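PDB 6O0A: flavohemoglobin from Malassezia yamatoensis, which binds heme and FAD and, as a flavohemoglobin, probably detoxifies nitric oxide by oxidising it to nitrate with electrons from NAD(P)H. Local coordinates for residues Q165-V170 with A198-K203; V170-K175 with P193-A198. All coordinates share one frame; numbering follows the deposited sequence.

Contact 1: Q165-V170 with A198-K203; sequences QANNIV and AMTPGK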
loop_
_atom_site.group_PDB
_atom_site.type_symbol
_atom_site.label_atom_id
_atom_site.label_comp_id
_atom_site.label_asym_id
_atom_site.label_seq_id
_atom_site.Cartn_x
_atom_site.Cartn_y
_atom_site.Cartn_z
ATOM N N GLN A 165 -15.279 11.120 3.082
ATOM C CA GLN A 165 -15.062 11.637 1.739
ATOM C C GLN A 165 -15.958 12.837 1.437
ATOM O O GLN A 165 -17.047 13.004 1.996
ATOM C CB GLN A 165 -15.322 10.556 0.695
ATOM C CG GLN A 165 -14.471 9.334 0.911
ATOM C CD GLN A 165 -13.019 9.703 1.030
ATOM O OE1 GLN A 165 -12.454 10.340 0.139
ATOM N NE2 GLN A 165 -12.405 9.333 2.147
ATOM N N ALA A 166 -15.494 13.647 0.489
ATOM C CA ALA A 166 -16.212 14.820 0.009
ATOM C C ALA A 166 -17.234 14.485 -1.067
ATOM O O ALA A 166 -17.881 15.395 -1.592
ATOM C CB ALA A 166 -15.210 15.849 -0.538
ATOM N N ASN A 167 -17.390 13.208 -1.407
ATOM C CA ASN A 167 -18.288 12.791 -2.469
ATOM C C ASN A 167 -18.855 11.430 -2.091
ATOM O O ASN A 167 -18.466 10.836 -1.083
ATOM C CB ASN A 167 -17.562 12.726 -3.809
ATOM C CG ASN A 167 -16.378 11.792 -3.766
ATOM O OD1 ASN A 167 -16.538 10.595 -3.507
ATOM N ND2 ASN A 167 -15.179 12.325 -4.010
ATOM N N ASN A 168 -19.782 10.936 -2.916
ATOM C CA ASN A 168 -20.453 9.671 -2.653
ATOM C C ASN A 168 -20.141 8.630 -3.726
ATOM O O ASN A 168 -20.952 7.738 -3.983
ATOM C CB ASN A 168 -21.963 9.882 -2.545
ATOM C CG ASN A 168 -22.575 10.358 -3.845
ATOM O OD1 ASN A 168 -21.871 10.786 -4.761
ATOM N ND2 ASN A 168 -23.903 10.274 -3.939
ATOM N N ILE A 169 -18.983 8.737 -4.376
ATOM C CA ILE A 169 -18.595 7.797 -5.415
ATOM C C ILE A 169 -17.351 7.053 -4.948
ATOM O O ILE A 169 -16.785 7.358 -3.900
ATOM C CB ILE A 169 -18.384 8.486 -6.781
ATOM C CG1 ILE A 169 -17.488 9.725 -6.689
ATOM C CG2 ILE A 169 -19.756 8.895 -7.341
ATOM C CD1 ILE A 169 -15.983 9.472 -6.489
ATOM N N VAL A 170 -16.933 6.054 -5.728
ATOM C CA VAL A 170 -15.671 5.374 -5.447
ATOM C C VAL A 170 -14.574 5.738 -6.437
ATOM O O VAL A 170 -13.391 5.559 -6.110
ATOM C CB VAL A 170 -15.831 3.841 -5.354
ATOM C CG1 VAL A 170 -16.723 3.484 -4.154
ATOM C CG2 VAL A 170 -16.388 3.261 -6.630
ATOM N N ALA A 198 -16.755 16.402 -6.355
ATOM C CA ALA A 198 -15.872 17.122 -5.440
ATOM C C ALA A 198 -14.717 16.227 -4.996
ATOM O O ALA A 198 -14.900 15.032 -4.754
ATOM C CB ALA A 198 -16.659 17.612 -4.222
ATOM N N MET A 199 -13.516 16.812 -4.885
ATOM C CA MET A 199 -12.327 16.080 -4.471
ATOM C C MET A 199 -12.199 16.073 -2.951
ATOM O O MET A 199 -12.350 17.115 -2.301
ATOM C CB MET A 199 -11.064 16.698 -5.081
ATOM C CG MET A 199 -10.962 16.531 -6.594
ATOM S SD MET A 199 -9.601 17.505 -7.262
ATOM C CE MET A 199 -8.208 16.794 -6.382
ATOM N N THR A 200 -11.918 14.894 -2.398
ATOM C CA THR A 200 -11.511 14.800 -0.999
ATOM C C THR A 200 -10.077 15.297 -0.867
ATOM O O THR A 200 -9.219 14.889 -1.660
ATOM C CB THR A 200 -11.591 13.350 -0.523
ATOM O OG1 THR A 200 -12.934 12.878 -0.678
ATOM C CG2 THR A 200 -11.212 13.254 0.944
ATOM N N PRO A 201 -9.781 16.167 0.096
ATOM C CA PRO A 201 -8.390 16.590 0.302
ATOM C C PRO A 201 -7.521 15.415 0.715
ATOM O O PRO A 201 -7.871 14.647 1.612
ATOM C CB PRO A 201 -8.496 17.635 1.421
ATOM C CG PRO A 201 -9.910 18.098 1.389
ATOM C CD PRO A 201 -10.716 16.891 0.968
ATOM N N GLY A 202 -6.387 15.273 0.042
ATOM C CA GLY A 202 -5.447 14.232 0.402
ATOM C C GLY A 202 -4.543 14.652 1.548
ATOM O O GLY A 202 -4.319 15.836 1.799
ATOM N N LYS A 203 -4.052 13.650 2.271
ATOM C CA LYS A 203 -3.056 13.837 3.317
ATOM C C LYS A 203 -1.712 13.343 2.809
ATOM O O LYS A 203 -1.644 12.369 2.054
ATOM C CB LYS A 203 -3.448 13.088 4.593
ATOM C CG LYS A 203 -4.832 13.481 5.136
ATOM C CD LYS A 203 -5.090 12.906 6.518
ATOM C CE LYS A 203 -4.998 11.391 6.517
ATOM N NZ LYS A 203 -5.577 10.785 7.756
#

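Contact 2: V170-K175 with P193-A198; sequences VRAKFK and PADNTA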
loop_
_atom_site.group_PDB
_atom_site.type_symbol
_atom_site.label_atom_id
_atom_site.label_comp_id
_atom_site.label_asym_id
_atom_site.label_seq_id
_atom_site.Cartn_x
_atom_site.Cartn_y
_atom_site.Cartn_z
ATOM N N VAL A 170 -16.933 6.054 -5.728
ATOM C CA VAL A 170 -15.671 5.374 -5.447
ATOM C C VAL A 170 -14.574 5.738 -6.437
ATOM O O VAL A 170 -13.391 5.559 -6.110
ATOM C CB VAL A 170 -15.831 3.841 -5.354
ATOM C CG1 VAL A 170 -16.723 3.484 -4.154
ATOM C CG2 VAL A 170 -16.388 3.261 -6.630
ATOM N N ARG A 171 -14.917 6.235 -7.624
ATOM C CA ARG A 171 -13.930 6.802 -8.530
ATOM C C ARG A 171 -14.634 7.789 -9.449
ATOM O O ARG A 171 -15.853 7.715 -9.657
ATOM C CB ARG A 171 -13.200 5.717 -9.330
ATOM C CG ARG A 171 -14.104 4.715 -10.020
ATOM C CD ARG A 171 -13.251 3.600 -10.604
ATOM N NE ARG A 171 -14.033 2.548 -11.239
ATOM C CZ ARG A 171 -14.406 1.428 -10.625
ATOM N NH1 ARG A 171 -15.104 0.516 -11.280
ATOM N NH2 ARG A 171 -14.080 1.222 -9.356
ATOM N N ALA A 172 -13.852 8.732 -9.978
ATOM C CA ALA A 172 -14.396 9.810 -10.793
ATOM C C ALA A 172 -13.445 10.091 -11.947
ATOM O O ALA A 172 -12.264 9.752 -11.896
ATOM C CB ALA A 172 -14.632 11.086 -9.968
ATOM N N LYS A 173 -13.970 10.739 -12.988
ATOM C CA LYS A 173 -13.205 10.935 -14.216
ATOM C C LYS A 173 -12.243 12.109 -14.078
ATOM O O LYS A 173 -12.633 13.185 -13.608
ATOM C CB LYS A 173 -14.151 11.172 -15.395
ATOM C CG LYS A 173 -13.543 10.850 -16.753
ATOM C CD LYS A 173 -13.290 9.353 -16.929
ATOM C CE LYS A 173 -14.551 8.599 -17.315
ATOM N NZ LYS A 173 -14.254 7.170 -17.629
ATOM N N PHE A 174 -10.990 11.894 -14.480
ATOM C CA PHE A 174 -9.966 12.928 -14.503
ATOM C C PHE A 174 -9.355 13.028 -15.893
ATOM O O PHE A 174 -9.331 12.054 -16.651
ATOM C CB PHE A 174 -8.848 12.648 -13.477
ATOM C CG PHE A 174 -9.205 13.045 -12.072
ATOM C CD1 PHE A 174 -10.153 12.329 -11.354
ATOM C CD2 PHE A 174 -8.594 14.135 -11.467
ATOM C CE1 PHE A 174 -10.496 12.692 -10.056
ATOM C CE2 PHE A 174 -8.930 14.511 -10.163
ATOM C CZ PHE A 174 -9.880 13.780 -9.456
ATOM N N LYS A 175 -8.846 14.212 -16.209
ATOM C CA LYS A 175 -8.160 14.464 -17.464
ATOM C C LYS A 175 -6.669 14.660 -17.200
ATOM O O LYS A 175 -6.273 15.330 -16.238
ATOM C CB LYS A 175 -8.757 15.695 -18.160
ATOM C CG LYS A 175 -8.012 16.160 -19.409
ATOM C CD LYS A 175 -8.206 17.660 -19.616
ATOM C CE LYS A 175 -8.948 17.966 -20.897
ATOM N NZ LYS A 175 -9.012 19.438 -21.151
ATOM N N PRO A 193 -9.947 17.153 -12.451
ATOM C CA PRO A 193 -11.275 16.546 -12.645
ATOM C C PRO A 193 -11.829 16.841 -14.028
ATOM O O PRO A 193 -11.697 17.951 -14.555
ATOM C CB PRO A 193 -12.135 17.192 -11.554
ATOM C CG PRO A 193 -11.178 17.563 -10.501
ATOM C CD PRO A 193 -9.885 17.943 -11.212
ATOM N N ALA A 194 -12.466 15.824 -14.605
ATOM C CA ALA A 194 -13.178 15.932 -15.868
ATOM C C ALA A 194 -14.669 15.720 -15.678
ATOM O O ALA A 194 -15.401 15.586 -16.664
ATOM C CB ALA A 194 -12.626 14.928 -16.888
ATOM N N ASP A 195 -15.131 15.628 -14.435
ATOM C CA ASP A 195 -16.549 15.721 -14.149
ATOM C C ASP A 195 -16.691 16.622 -12.924
ATOM O O ASP A 195 -15.727 17.262 -12.495
ATOM C CB ASP A 195 -17.187 14.322 -14.040
ATOM C CG ASP A 195 -16.633 13.475 -12.910
ATOM O OD1 ASP A 195 -16.287 14.033 -11.849
ATOM O OD2 ASP A 195 -16.563 12.228 -13.084
ATOM N N ASN A 196 -17.891 16.696 -12.360
ATOM C CA ASN A 196 -18.147 17.669 -11.305
ATOM C C ASN A 196 -18.045 17.079 -9.904
ATOM O O ASN A 196 -18.474 17.724 -8.945
ATOM C CB ASN A 196 -19.506 18.321 -11.529
ATOM C CG ASN A 196 -19.525 19.169 -12.783
ATOM O OD1 ASN A 196 -18.479 19.679 -13.213
ATOM N ND2 ASN A 196 -20.702 19.326 -13.381
ATOM N N THR A 197 -17.458 15.896 -9.758
ATOM C CA THR A 197 -17.318 15.276 -8.443
ATOM C C THR A 197 -16.337 16.062 -7.576
ATOM O O THR A 197 -15.218 16.348 -8.003
ATOM C CB THR A 197 -16.834 13.829 -8.593
ATOM O OG1 THR A 197 -17.860 13.038 -9.209
ATOM C CG2 THR A 197 -16.491 13.233 -7.243
ATOM N N ALA A 198 -16.755 16.402 -6.355
ATOM C CA ALA A 198 -15.872 17.122 -5.440
ATOM C C ALA A 198 -14.717 16.227 -4.996
ATOM O O ALA A 198 -14.900 15.032 -4.754
ATOM C CB ALA A 198 -16.659 17.612 -4.222
HETATM O O HOH W 1 -13.590 14.236 -11.221
#

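Contact 1: Q165-V170 with A198-K203
Gln165 and Thr200 meet through a short hydrogen bond, and the glutamine side chain can be followed into it atom by atom. Gln165 CB lies 3.6 Å from Thr200 OG1, and Gln165 CG lies 4.2 Å away. CG stands anti to the carbonyl carbon (chi1 -57°), and the chain then bends at chi2. This fold brings the amide back against the threonine, so that CD touches both OG1 and the methyl carbon CG2. At the tip, Thr200 OG1 donates to Gln165 OE1 over 2.7 Å. The hydroxyl sits above the carbonyl plane, 45° out of it. The other tip atom, NE2, turns back to Leu161 O at the end of helix 137-163.

Thr200 OG1 is gripped twice, because it also accepts a nearly straight bond from Ala166 N at 2.9 Å. The buried hydroxyl thus has both a donor and an acceptor.

The two segments are loops. Residues 165-170 link the last globin helix, 137-163, to strand 171-181 of the FAD-binding barrel. Residues 198-203 lie in the loop between strands 186-193 and 207-213 of that barrel.

Ala166 CB packs on Met199 O at 3.6 Å, and Ala198 CB approaches Ala166 O. Next along, Asn167 ND2 donates to Ala198 O over 2.8 Å. The acceptor lies in the amide plane and the donor comes almost straight on to the carbonyl. Asn167 OD1 accepts from Ile169 N, 3.2 Å away, in an Asx turn. OD1 is also bonded to Asn263 ND2, so both ends of the Asn167 amide are held and its rotation is fixed.

Contact 2: V170-K175 with P193-A198
This is a short antiparallel strand contact at the end of a hairpin in the FAD-binding barrel. Strand 171-181 meets the end of strand 186-193 and the loop that follows. Phe174 and Pro193, side by side, form a non-hydrogen-bonded pair with their CA atoms 4.3 Å apart. Pro193 CA sits over one face of the Phe174 ring in a CH-pi contact, 4.0 Å from the centroid. On the same side of the ring, Pro193 CD reaches out past the rim, 3.7 Å from Phe174 CE2.

The strand ends at Pro193. In the loop beyond, Ala194 N donates to Lys173 O at 2.8 Å. Asp195 CG lies between the backbone N and the carbonyl carbon (chi1 63°), which brings its two oxygens to different N-H groups. Asp195 OD2 accepts from Lys173 N over 3.0 Å, met from above the carboxylate plane. Asp195 OD1 accepts from Thr197 N at 3.0 Å, making an Asx turn. A water donates to both Asp195 OD1 and Lys173 O. Ala172 CB packs on Thr197 CB, 3.8 Å away.

Asp195 OD2 thus takes the Lys173 N-H where the neighbouring strand has ended, as a backbone carbonyl would. The two N-H donors and the water would probably stabilise the ionised carboxylate.

Overall arrangement
Contact 2 is nested within the chain loop closed by contact 1, and their centres are about 10 Å apart. Contact 1 is a surface contact between two loops. Contact 2 is partly buried and lies on a strand of the FAD-binding barrel. Both use the loop between strands 186-193 and 207-213, and their segments run on from one another at Val170 and Ala198. Contact 1 joins neutral amides and a hydroxyl to backbone groups. Contact 2 instead relies on strand pairing, a carboxylate and an aromatic face. Each contains an Asx turn, one in each connecting loop. The two join directly where Met199 packs on Pro193 and Phe174, and where Thr197 touches Asn167 and Ile169.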